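Local coordinates for protein Lys-gingipain catalytic subunit (Porphyromonas gingivalis, PDB 6I9A) that acts as a virulence-linked secreted cysteine endopeptidase that cleaves proteins such as haemoglobin, collagen and immunoglobulins, with strong preference for lysine at the P1 position, at residues V208-Y213 against L243-C248; V153-G158 against T187-Y192; G272-I277 against N323-I328. All coordinates share one frame; numbering follows the deposited sequence.

Interaction 1 (V208-Y213 against L243-C248); sequences VSFANY and LAIGNC. With H8E (benzyl-N-[(2S)-1-[[(3S)-7-amino-1-(benzylamino)-1,2-dioxoheptan-3-yl]amino]-5-(2-methyl-2-phenylhydrazinyl)-1,5-dioxopentan-2-yl]carbamate), chain I.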
loop_
_atom_site.group_PDB
_atom_site.type_symbol
_atom_site.label_atom_id
_atom_site.label_comp_id
_atom_site.label_asym_id
_atom_site.label_seq_id
_atom_site.Cartn_x
_atom_site.Cartn_y
_atom_site.Cartn_z
ATOM N N VAL A 208 6.623 14.394 -7.063
ATOM C CA VAL A 208 7.418 13.386 -6.373
ATOM C C VAL A 208 6.609 12.090 -6.377
ATOM O O VAL A 208 5.371 12.118 -6.390
ATOM C CB VAL A 208 7.780 13.769 -4.916
ATOM C CG1 VAL A 208 8.767 14.938 -4.882
ATOM C CG2 VAL A 208 6.533 14.060 -4.080
ATOM N N SER A 209 7.328 10.967 -6.335
ATOM C CA SER A 209 6.685 9.637 -6.265
ATOM C C SER A 209 6.329 9.280 -4.816
ATOM O O SER A 209 5.491 8.389 -4.572
ATOM C CB SER A 209 7.626 8.547 -6.819
ATOM O OG SER A 209 8.857 8.551 -6.101
ATOM N N PHE A 210 7.033 9.886 -3.860
ATOM C CA PHE A 210 7.034 9.436 -2.475
ATOM C C PHE A 210 7.350 10.633 -1.616
ATOM O O PHE A 210 8.264 11.409 -1.941
ATOM C CB PHE A 210 8.142 8.380 -2.325
ATOM C CG PHE A 210 8.305 7.838 -0.917
ATOM C CD1 PHE A 210 7.313 7.041 -0.342
ATOM C CD2 PHE A 210 9.449 8.117 -0.165
ATOM C CE1 PHE A 210 7.492 6.511 0.939
ATOM C CE2 PHE A 210 9.617 7.578 1.122
ATOM C CZ PHE A 210 8.643 6.780 1.646
ATOM N N ALA A 211 6.632 10.770 -0.510
ATOM C CA ALA A 211 6.865 11.827 0.477
ATOM C C ALA A 211 6.807 11.194 1.840
ATOM O O ALA A 211 5.814 10.511 2.158
ATOM C CB ALA A 211 5.820 12.909 0.343
ATOM N N ASN A 212 7.861 11.415 2.666
ATOM C CA ASN A 212 7.869 10.853 4.033
ATOM C C ASN A 212 8.266 11.964 4.993
ATOM O O ASN A 212 9.305 12.618 4.819
ATOM C CB ASN A 212 8.870 9.712 4.096
ATOM C CG ASN A 212 8.986 8.922 5.386
ATOM O OD1 ASN A 212 9.982 8.222 5.552
ATOM N ND2 ASN A 212 7.988 8.969 6.269
ATOM N N TYR A 213 7.399 12.192 5.980
ATOM C CA TYR A 213 7.569 13.175 7.036
ATOM C C TYR A 213 7.676 12.415 8.354
ATOM O O TYR A 213 6.821 11.577 8.669
ATOM C CB TYR A 213 6.334 14.104 7.034
ATOM C CG TYR A 213 6.229 15.028 8.224
ATOM C CD1 TYR A 213 5.575 14.619 9.384
ATOM C CD2 TYR A 213 6.696 16.334 8.164
ATOM C CE1 TYR A 213 5.385 15.482 10.455
ATOM C CE2 TYR A 213 6.516 17.213 9.237
ATOM C CZ TYR A 213 5.854 16.780 10.378
ATOM O OH TYR A 213 5.701 17.656 11.445
ATOM N N LEU A 243 2.856 8.113 -3.077
ATOM C CA LEU A 243 2.626 7.475 -1.777
ATOM C C LEU A 243 3.168 8.451 -0.726
ATOM O O LEU A 243 4.288 8.962 -0.888
ATOM C CB LEU A 243 3.445 6.180 -1.727
ATOM C CG LEU A 243 3.575 5.548 -0.323
ATOM C CD1 LEU A 243 2.223 5.144 0.277
ATOM C CD2 LEU A 243 4.472 4.326 -0.382
ATOM N N ALA A 244 2.384 8.735 0.314
ATOM C CA ALA A 244 2.893 9.560 1.426
ATOM C C ALA A 244 2.849 8.729 2.689
ATOM O O ALA A 244 1.904 7.935 2.910
ATOM C CB ALA A 244 2.078 10.826 1.565
ATOM N N ILE A 245 3.855 8.947 3.535
ATOM C CA ILE A 245 3.953 8.247 4.851
ATOM C C ILE A 245 4.198 9.315 5.907
ATOM O O ILE A 245 5.203 10.068 5.840
ATOM C CB ILE A 245 5.086 7.209 4.852
ATOM C CG1 ILE A 245 4.833 6.173 3.745
ATOM C CG2 ILE A 245 5.180 6.546 6.248
ATOM C CD1 ILE A 245 5.839 5.020 3.729
ATOM N N GLY A 246 3.285 9.402 6.863
ATOM C CA GLY A 246 3.423 10.303 8.010
ATOM C C GLY A 246 3.799 9.483 9.240
ATOM O O GLY A 246 2.955 8.762 9.794
ATOM N N ASN A 247 5.096 9.481 9.572
ATOM C CA ASN A 247 5.566 8.853 10.820
ATOM C C ASN A 247 5.457 9.910 11.920
ATOM O O ASN A 247 6.392 10.690 12.186
ATOM C CB ASN A 247 6.973 8.332 10.666
ATOM C CG ASN A 247 7.078 7.189 9.673
ATOM O OD1 ASN A 247 7.754 7.277 8.645
ATOM N ND2 ASN A 247 6.377 6.082 9.971
ATOM N N CYS A 248 4.236 10.014 12.463
ATOM C CA CYS A 248 3.819 11.130 13.333
ATOM C C CYS A 248 2.499 10.775 13.962
ATOM O O CYS A 248 1.822 9.823 13.542
ATOM C CB CYS A 248 3.727 12.452 12.563
ATOM S SG CYS A 248 2.594 12.418 11.150
HETATM C CAQ H8E I . 0.138 18.175 17.449
HETATM C CAK H8E I . 0.095 19.429 16.803
HETATM C CAH H8E I . 1.223 20.250 16.800
HETATM C CAL H8E I . 2.397 19.867 17.441
HETATM C CAR H8E I . 2.403 18.637 18.083
HETATM C CBO H8E I . 1.325 17.763 18.073
HETATM C CBA H8E I . 1.425 16.557 18.798
HETATM N NBE H8E I . 2.013 15.459 18.012
HETATM C CBL H8E I . 2.775 14.478 18.570
HETATM O OAE H8E I . 3.113 14.519 19.760
HETATM C CBN H8E I . 3.191 13.342 17.640
HETATM O OAG H8E I . 3.115 13.641 16.408
HETATM C CBS H8E I . 4.530 12.681 18.097
HETATM C CBB H8E I . 5.232 11.905 16.978
HETATM C CAY H8E I . 6.601 11.361 17.398
HETATM C CAX H8E I . 7.226 10.368 16.412
HETATM C CAW H8E I . 7.721 11.048 15.142
HETATM N NAB H8E I . 8.346 10.025 14.252
HETATM N NBG H8E I . 4.377 11.824 19.279
HETATM C C H8E I . 4.992 11.980 20.451
HETATM O O H8E I . 5.747 12.897 20.746
HETATM C CA H8E I . 4.516 10.987 21.504
HETATM N N H8E I . 5.495 10.791 22.569
HETATM C CBK H8E I . 6.684 10.172 22.361
HETATM O OAD H8E I . 7.023 9.868 21.208
HETATM O OBI H8E I . 7.384 9.959 23.410
HETATM C CBD H8E I . 8.731 9.376 23.269
HETATM C CBP H8E I . 9.467 9.436 24.531
HETATM C CAS H8E I . 9.556 8.338 25.388
HETATM C CAM H8E I . 10.286 8.367 26.615
HETATM C CAI H8E I . 10.858 9.605 26.957
HETATM C CAN H8E I . 10.708 10.712 26.135
HETATM C CAT H8E I . 10.028 10.650 24.931
HETATM C CB H8E I . 3.201 11.489 22.122
HETATM C CG H8E I . 3.336 12.877 22.804
HETATM C CD H8E I . 1.989 13.488 23.056
HETATM O OE1 H8E I . 1.338 13.180 24.055
HETATM N NE2 H8E I . 1.594 14.306 22.063
HETATM N NBT H8E I . 0.304 14.858 22.011
HETATM C CAA H8E I . -0.448 14.421 20.804
HETATM C CBQ H8E I . 0.203 16.184 22.534
HETATM C CAU H8E I . -0.784 17.081 22.097
HETATM C CAO H8E I . -0.890 18.345 22.671
HETATM C CAJ H8E I . -0.010 18.732 23.673
HETATM C CAP H8E I . 0.999 17.873 24.088
HETATM C CAV H8E I . 1.093 16.594 23.535
HETATM O O HOH W 1 9.317 5.791 6.779
#
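Segments 208-213 and 243-248 run parallel, their strand axes 4.7 Å apart and only 6° from aligned, and five backbone hydrogen bonds pair them, from Leu243 N to Ser209 O at one end to Asn247 N to Tyr213 O at the other. Among side chains, Asn212 makes the direct polar bonds. Its CG lies anti to the backbone N (chi1 -176°), which swings ND2 across to the neighbouring strand. ND2 gives one bond to Asn247 OD1 (2.9 Å) and one to Ile245 O (3.0 Å), both near the Asn212 amide plane. It meets Ile245 O from above the carbonyl plane, while Tyr213 N meets the same oxygen nearly head-on. A water donates to both Asn212 OD1 and Asn247 OD1, and Asn212 OD1 also bonds Tyr313 OH. These are inner strands of the caspase-like sheet of clan CD peptidases, leading to the active site. On the Asn212 face, Phe210 lies alongside Leu243, and Ile245 CD1 meets the edge of the Phe210 ring at CE1 (3.6 Å). On the other face, Cys248 SG sits at the edge of the Tyr213 ring, 5.2 Å from its centroid. Beyond, Asn247 O accepts from NAB, the lysine-like amine of the inhibitor (2.9 Å).

Interaction 2 (V153-G158 against T187-Y192); sequences VLLIAG and TDVYNY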
loop_
_atom_site.group_PDB
_atom_site.type_symbol
_atom_site.label_atom_id
_atom_site.label_comp_id
_atom_site.label_asym_id
_atom_site.label_seq_id
_atom_site.Cartn_x
_atom_site.Cartn_y
_atom_site.Cartn_z
ATOM N N VAL A 153 11.745 12.360 -4.922
ATOM C CA VAL A 153 11.115 12.073 -3.630
ATOM C C VAL A 153 11.280 13.286 -2.742
ATOM O O VAL A 153 12.154 14.143 -2.992
ATOM C CB VAL A 153 11.667 10.803 -2.919
ATOM C CG1 VAL A 153 11.505 9.563 -3.787
ATOM C CG2 VAL A 153 13.120 10.973 -2.473
ATOM N N LEU A 154 10.446 13.346 -1.682
ATOM C CA LEU A 154 10.505 14.383 -0.650
ATOM C C LEU A 154 10.608 13.695 0.704
ATOM O O LEU A 154 9.760 12.884 1.076
ATOM C CB LEU A 154 9.256 15.249 -0.711
ATOM C CG LEU A 154 9.140 16.322 0.401
ATOM C CD1 LEU A 154 10.296 17.332 0.371
ATOM C CD2 LEU A 154 7.797 17.002 0.333
ATOM N N LEU A 155 11.692 14.037 1.448
ATOM C CA LEU A 155 11.981 13.445 2.776
ATOM C C LEU A 155 12.181 14.561 3.777
ATOM O O LEU A 155 13.001 15.473 3.539
ATOM C CB LEU A 155 13.250 12.608 2.663
ATOM C CG LEU A 155 13.241 11.484 1.613
ATOM C CD1 LEU A 155 14.621 10.821 1.523
ATOM C CD2 LEU A 155 12.162 10.410 1.960
ATOM N N ILE A 156 11.423 14.538 4.875
ATOM C CA ILE A 156 11.494 15.629 5.852
ATOM C C ILE A 156 11.650 15.070 7.252
ATOM O O ILE A 156 10.777 14.290 7.724
ATOM C CB ILE A 156 10.168 16.477 5.786
ATOM C CG1 ILE A 156 10.037 17.132 4.381
ATOM C CG2 ILE A 156 10.167 17.560 6.894
ATOM C CD1 ILE A 156 8.654 17.700 4.155
ATOM N N ALA A 157 12.715 15.518 7.950
ATOM C CA ALA A 157 12.860 15.336 9.382
ATOM C C ALA A 157 12.342 16.622 9.996
ATOM O O ALA A 157 13.054 17.660 9.974
ATOM C CB ALA A 157 14.313 15.083 9.766
ATOM N N GLY A 158 11.093 16.646 10.437
ATOM C CA GLY A 158 10.471 17.867 10.932
ATOM C C GLY A 158 10.985 18.312 12.277
ATOM O O GLY A 158 11.892 17.727 12.876
ATOM N N THR A 187 16.798 11.152 -9.370
ATOM C CA THR A 187 17.481 12.350 -9.850
ATOM C C THR A 187 17.336 13.523 -8.903
ATOM O O THR A 187 18.146 14.451 -8.962
ATOM C CB THR A 187 16.893 12.765 -11.230
ATOM O OG1 THR A 187 15.494 13.024 -11.092
ATOM C CG2 THR A 187 17.110 11.677 -12.293
ATOM N N ASP A 188 16.279 13.540 -8.079
ATOM C CA ASP A 188 15.992 14.663 -7.191
ATOM C C ASP A 188 15.484 14.132 -5.870
ATOM O O ASP A 188 14.369 13.595 -5.793
ATOM C CB ASP A 188 14.954 15.585 -7.828
ATOM C CG ASP A 188 15.412 16.156 -9.155
ATOM O OD1 ASP A 188 15.171 15.519 -10.197
ATOM O OD2 ASP A 188 16.098 17.201 -9.149
ATOM N N VAL A 189 16.310 14.225 -4.853
ATOM C CA VAL A 189 15.992 13.752 -3.524
ATOM C C VAL A 189 15.846 15.010 -2.686
ATOM O O VAL A 189 16.816 15.522 -2.103
ATOM C CB VAL A 189 17.019 12.751 -3.012
ATOM C CG1 VAL A 189 16.662 12.311 -1.594
ATOM C CG2 VAL A 189 17.113 11.542 -3.941
ATOM N N TYR A 190 14.643 15.582 -2.692
ATOM C CA TYR A 190 14.395 16.816 -1.939
ATOM C C TYR A 190 14.357 16.432 -0.478
ATOM O O TYR A 190 13.569 15.570 -0.092
ATOM C CB TYR A 190 13.079 17.445 -2.365
ATOM C CG TYR A 190 12.902 17.646 -3.854
ATOM C CD1 TYR A 190 13.684 18.559 -4.561
ATOM C CD2 TYR A 190 11.906 16.962 -4.548
ATOM C CE1 TYR A 190 13.474 18.777 -5.927
ATOM C CE2 TYR A 190 11.656 17.204 -5.883
ATOM C CZ TYR A 190 12.456 18.090 -6.570
ATOM O OH TYR A 190 12.151 18.332 -7.900
ATOM N N ASN A 191 15.213 17.027 0.339
ATOM C CA ASN A 191 15.292 16.601 1.755
ATOM C C ASN A 191 15.504 17.812 2.631
ATOM O O ASN A 191 16.291 18.711 2.295
ATOM C CB ASN A 191 16.401 15.555 1.942
ATOM C CG ASN A 191 17.799 16.052 1.709
ATOM O OD1 ASN A 191 18.524 16.320 2.679
ATOM N ND2 ASN A 191 18.230 16.161 0.452
ATOM N N TYR A 192 14.785 17.831 3.747
ATOM C CA TYR A 192 14.870 18.915 4.716
ATOM C C TYR A 192 15.121 18.276 6.064
ATOM O O TYR A 192 14.238 17.593 6.620
ATOM C CB TYR A 192 13.566 19.697 4.696
ATOM C CG TYR A 192 13.366 20.394 3.377
ATOM C CD1 TYR A 192 12.889 19.697 2.261
ATOM C CD2 TYR A 192 13.758 21.731 3.199
ATOM C CE1 TYR A 192 12.800 20.304 1.011
ATOM C CE2 TYR A 192 13.659 22.348 1.953
ATOM C CZ TYR A 192 13.159 21.639 0.865
ATOM O OH TYR A 192 13.069 22.232 -0.373
#
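Val153 and Val189 are neighbours on parallel strands, with Val153 CG2 3.9 Å from Val189 CG1. The strands twist against each other by 17° and are joined by five backbone hydrogen bonds, from Val153 N to Asp188 O through to Ala157 N to Tyr192 O. Packing is closest along the shared border of the strands, on both faces. Val189 has CG1 anti to its own backbone N (chi1 178°), and from there the methyl touches two partners at once. One is Val153 CG2, and the other is Leu155 CD1 at 4.0 Å, whose side chain crosses it at a slant. Leu155 continues to Ile172 and Met176 of helix 163-178.

This helix links the two strands in a beta-alpha-beta unit and packs on the face that carries Val153 and Leu155. On the other face, Leu154 CD1 touches both tyrosines. It meets Tyr190 CB at 3.9 Å and lies at the edge of the Tyr192 ring, also 3.9 Å from CE1. The Tyr190 ring lies close to the neighbouring strand: its CD2 is 3.2 Å from Val153 O, which meets the ring obliquely. The two tyrosines share His203: its ring stacks on Tyr190, and its NE2 bonds Tyr192 OH.

The outer side is looser. Strand 188-192 is the outermost strand of its sheet within this chain, and all of its residues are partly exposed. Asn191 starts on the helix face, but its amide leads away from strand 153-157. There ND2 donates to Val189 O of its own strand at 3.0 Å, almost exactly in the amide plane. The carboxylate of Asp188 also leads outward, and OD1 accepts from Thr187 OG1 at 2.7 Å.

Interaction 3 (G272-I277 against N323-I328); sequences GAYAYI and NTVNSI. With NA (sodium ion), chain E.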
loop_
_atom_site.group_PDB
_atom_site.type_symbol
_atom_site.label_atom_id
_atom_site.label_comp_id
_atom_site.label_asym_id
_atom_site.label_seq_id
_atom_site.Cartn_x
_atom_site.Cartn_y
_atom_site.Cartn_z
ATOM N N GLY A 272 -2.620 15.246 -4.851
ATOM C CA GLY A 272 -2.384 14.433 -3.655
ATOM C C GLY A 272 -1.876 13.030 -3.976
ATOM O O GLY A 272 -1.088 12.800 -4.912
ATOM N N ALA A 273 -2.290 12.084 -3.107
ATOM C CA ALA A 273 -1.734 10.731 -3.063
ATOM C C ALA A 273 -2.664 9.667 -3.605
ATOM O O ALA A 273 -3.885 9.829 -3.549
ATOM C CB ALA A 273 -1.461 10.408 -1.559
ATOM N N TYR A 274 -2.080 8.523 -4.009
ATOM C CA TYR A 274 -2.906 7.336 -4.279
ATOM C C TYR A 274 -3.011 6.429 -3.042
ATOM O O TYR A 274 -3.914 5.593 -2.971
ATOM C CB TYR A 274 -2.359 6.544 -5.476
ATOM C CG TYR A 274 -0.973 5.987 -5.275
ATOM C CD1 TYR A 274 -0.769 4.836 -4.512
ATOM C CD2 TYR A 274 0.148 6.623 -5.809
ATOM C CE1 TYR A 274 0.509 4.305 -4.338
ATOM C CE2 TYR A 274 1.437 6.099 -5.631
ATOM C CZ TYR A 274 1.611 4.968 -4.855
ATOM O OH TYR A 274 2.840 4.406 -4.659
ATOM N N ALA A 275 -2.144 6.628 -2.037
ATOM C CA ALA A 275 -2.190 5.859 -0.788
ATOM C C ALA A 275 -1.436 6.667 0.244
ATOM O O ALA A 275 -0.519 7.443 -0.056
ATOM C CB ALA A 275 -1.563 4.491 -0.954
ATOM N N TYR A 276 -1.816 6.424 1.502
ATOM C CA TYR A 276 -1.209 7.069 2.690
ATOM C C TYR A 276 -1.031 6.045 3.756
ATOM O O TYR A 276 -1.929 5.247 4.027
ATOM C CB TYR A 276 -2.131 8.180 3.198
ATOM C CG TYR A 276 -1.510 8.965 4.339
ATOM C CD1 TYR A 276 -0.463 9.852 4.107
ATOM C CD2 TYR A 276 -1.945 8.792 5.650
ATOM C CE1 TYR A 276 0.119 10.582 5.146
ATOM C CE2 TYR A 276 -1.372 9.531 6.700
ATOM C CZ TYR A 276 -0.335 10.418 6.433
ATOM O OH TYR A 276 0.268 11.141 7.419
ATOM N N ILE A 277 0.154 6.068 4.383
ATOM C CA ILE A 277 0.386 5.262 5.588
ATOM C C ILE A 277 0.580 6.220 6.758
ATOM O O ILE A 277 1.409 7.144 6.660
ATOM C CB ILE A 277 1.658 4.374 5.448
ATOM C CG1 ILE A 277 1.422 3.307 4.355
ATOM C CG2 ILE A 277 1.958 3.700 6.798
ATOM C CD1 ILE A 277 2.725 2.655 3.878
ATOM N N ASN A 323 6.933 -5.544 -1.853
ATOM C CA ASN A 323 6.749 -4.697 -3.030
ATOM C C ASN A 323 5.403 -4.004 -3.089
ATOM O O ASN A 323 5.178 -3.281 -4.068
ATOM C CB ASN A 323 7.022 -5.518 -4.314
ATOM C CG ASN A 323 8.502 -5.791 -4.414
ATOM O OD1 ASN A 323 9.322 -4.948 -3.986
ATOM N ND2 ASN A 323 8.911 -6.938 -4.938
ATOM N N THR A 324 4.538 -4.137 -2.081
ATOM C CA THR A 324 3.262 -3.418 -2.039
ATOM C C THR A 324 3.320 -2.284 -1.031
ATOM O O THR A 324 4.137 -2.291 -0.106
ATOM C CB THR A 324 2.129 -4.368 -1.725
ATOM O OG1 THR A 324 2.312 -4.917 -0.410
ATOM C CG2 THR A 324 1.932 -5.418 -2.797
ATOM N N VAL A 325 2.355 -1.403 -1.111
ATOM C CA VAL A 325 2.176 -0.346 -0.092
ATOM C C VAL A 325 1.937 -0.998 1.281
ATOM O O VAL A 325 2.588 -0.656 2.274
ATOM C CB VAL A 325 0.991 0.574 -0.461
ATOM C CG1 VAL A 325 0.655 1.495 0.719
ATOM C CG2 VAL A 325 1.324 1.419 -1.697
ATOM N N ASN A 326 1.006 -1.980 1.351
ATOM C CA ASN A 326 0.770 -2.604 2.662
ATOM C C ASN A 326 2.049 -3.198 3.200
ATOM O O ASN A 326 2.269 -3.147 4.423
ATOM C CB ASN A 326 -0.287 -3.715 2.573
ATOM C CG ASN A 326 -1.647 -3.208 2.989
ATOM O OD1 ASN A 326 -2.486 -2.827 2.159
ATOM N ND2 ASN A 326 -1.908 -3.192 4.300
ATOM N N SER A 327 2.895 -3.816 2.365
ATOM C CA SER A 327 4.094 -4.468 2.875
ATOM C C SER A 327 5.076 -3.467 3.479
ATOM O O SER A 327 5.881 -3.858 4.326
ATOM C CB SER A 327 4.759 -5.322 1.799
ATOM O OG SER A 327 5.414 -4.523 0.827
ATOM N N ILE A 328 5.080 -2.214 3.035
ATOM C CA ILE A 328 5.998 -1.187 3.625
ATOM C C ILE A 328 5.588 -1.000 5.083
ATOM O O ILE A 328 6.433 -0.974 5.995
ATOM C CB ILE A 328 5.946 0.124 2.830
ATOM C CG1 ILE A 328 6.422 -0.109 1.387
ATOM C CG2 ILE A 328 6.751 1.202 3.523
ATOM C CD1 ILE A 328 6.227 1.094 0.486
HETATM NA NA NA E . 10.584 -4.496 -1.950
#
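The start of helix 325-342 packs on strand 273-279, next to edge strand 357-361, within the caspase-like alpha/beta core of the catalytic domain. The first turn of the helix touches both sheets of that core. Val325 faces strand 273-279 of the larger, mixed sheet, while Asn326 reaches strand 117-121 of the smaller, parallel one. No hydrogen bond crosses this contact, and the touching side chains are buried and held by apolar packing.

Val325 is the centre of it. CG1 is anti to the backbone N (chi1 170°) and faces the strand, where it meets Ala275 CB at 4.1 Å and Ile277 CD1 at 4.0 Å. The second methyl, CG2, turns to Tyr274 and reaches CE1 at 4.0 Å, in the plane of the ring and at its edge. The Tyr274 and Val325 side chains overlap while running in opposing senses, as do Ile277 and Val325. Ile277 CD1 goes further along the helix, to 3.7 Å from Val325 O and 4.2 Å from Ile328 CB. Its methyl thus touches the helix backbone as well as the side chains. Tyr274 stands where the chain turns a corner, and Pro367 lies against both Tyr274 and Val325. From strand 242-247, Leu243 adds its side chain to both Tyr274 and Ile328.

The helix start is fixed by its own polar groups. Thr324 is the N-cap, and its OG1 accepts from Ser327 N at 3.0 Å. Ser327 OG in turn donates to Thr324 O, which also takes a bond from Ile328 N. Just before the cap, the chain joins a sodium site. The carbonyl oxygens of Ala315, Thr316, Leu318, Ser321 and Tyr322 supply five ligands, and Asn323 OD1 supplies the sixth at 2.4 Å from the sodium ion.

Overall arrangement
From the N terminus the three contacts follow in series, and none nests in or crosses another. Interaction 2 comes first and closes the stretch that holds helix 163-178, pairing the outermost strand with its neighbour. Interaction 1 closes the next loop, which carries the active-site residue His216. Interaction 3 closes the longest, with helices 285-293 and 312-317 and most ligands of one sodium ion. It ties the start of helix 325-342 to the sheet. All three reach the same mixed sheet. Strand 210-214 bonds to strand 152-157 through Asn212, joining interactions 1 and 2. Strand 242-247 probably hydrogen-bonds to Ile277, joining interactions 1 and 3. Interactions 2 and 3 do not touch, and their nearest atoms are about 10 Å apart.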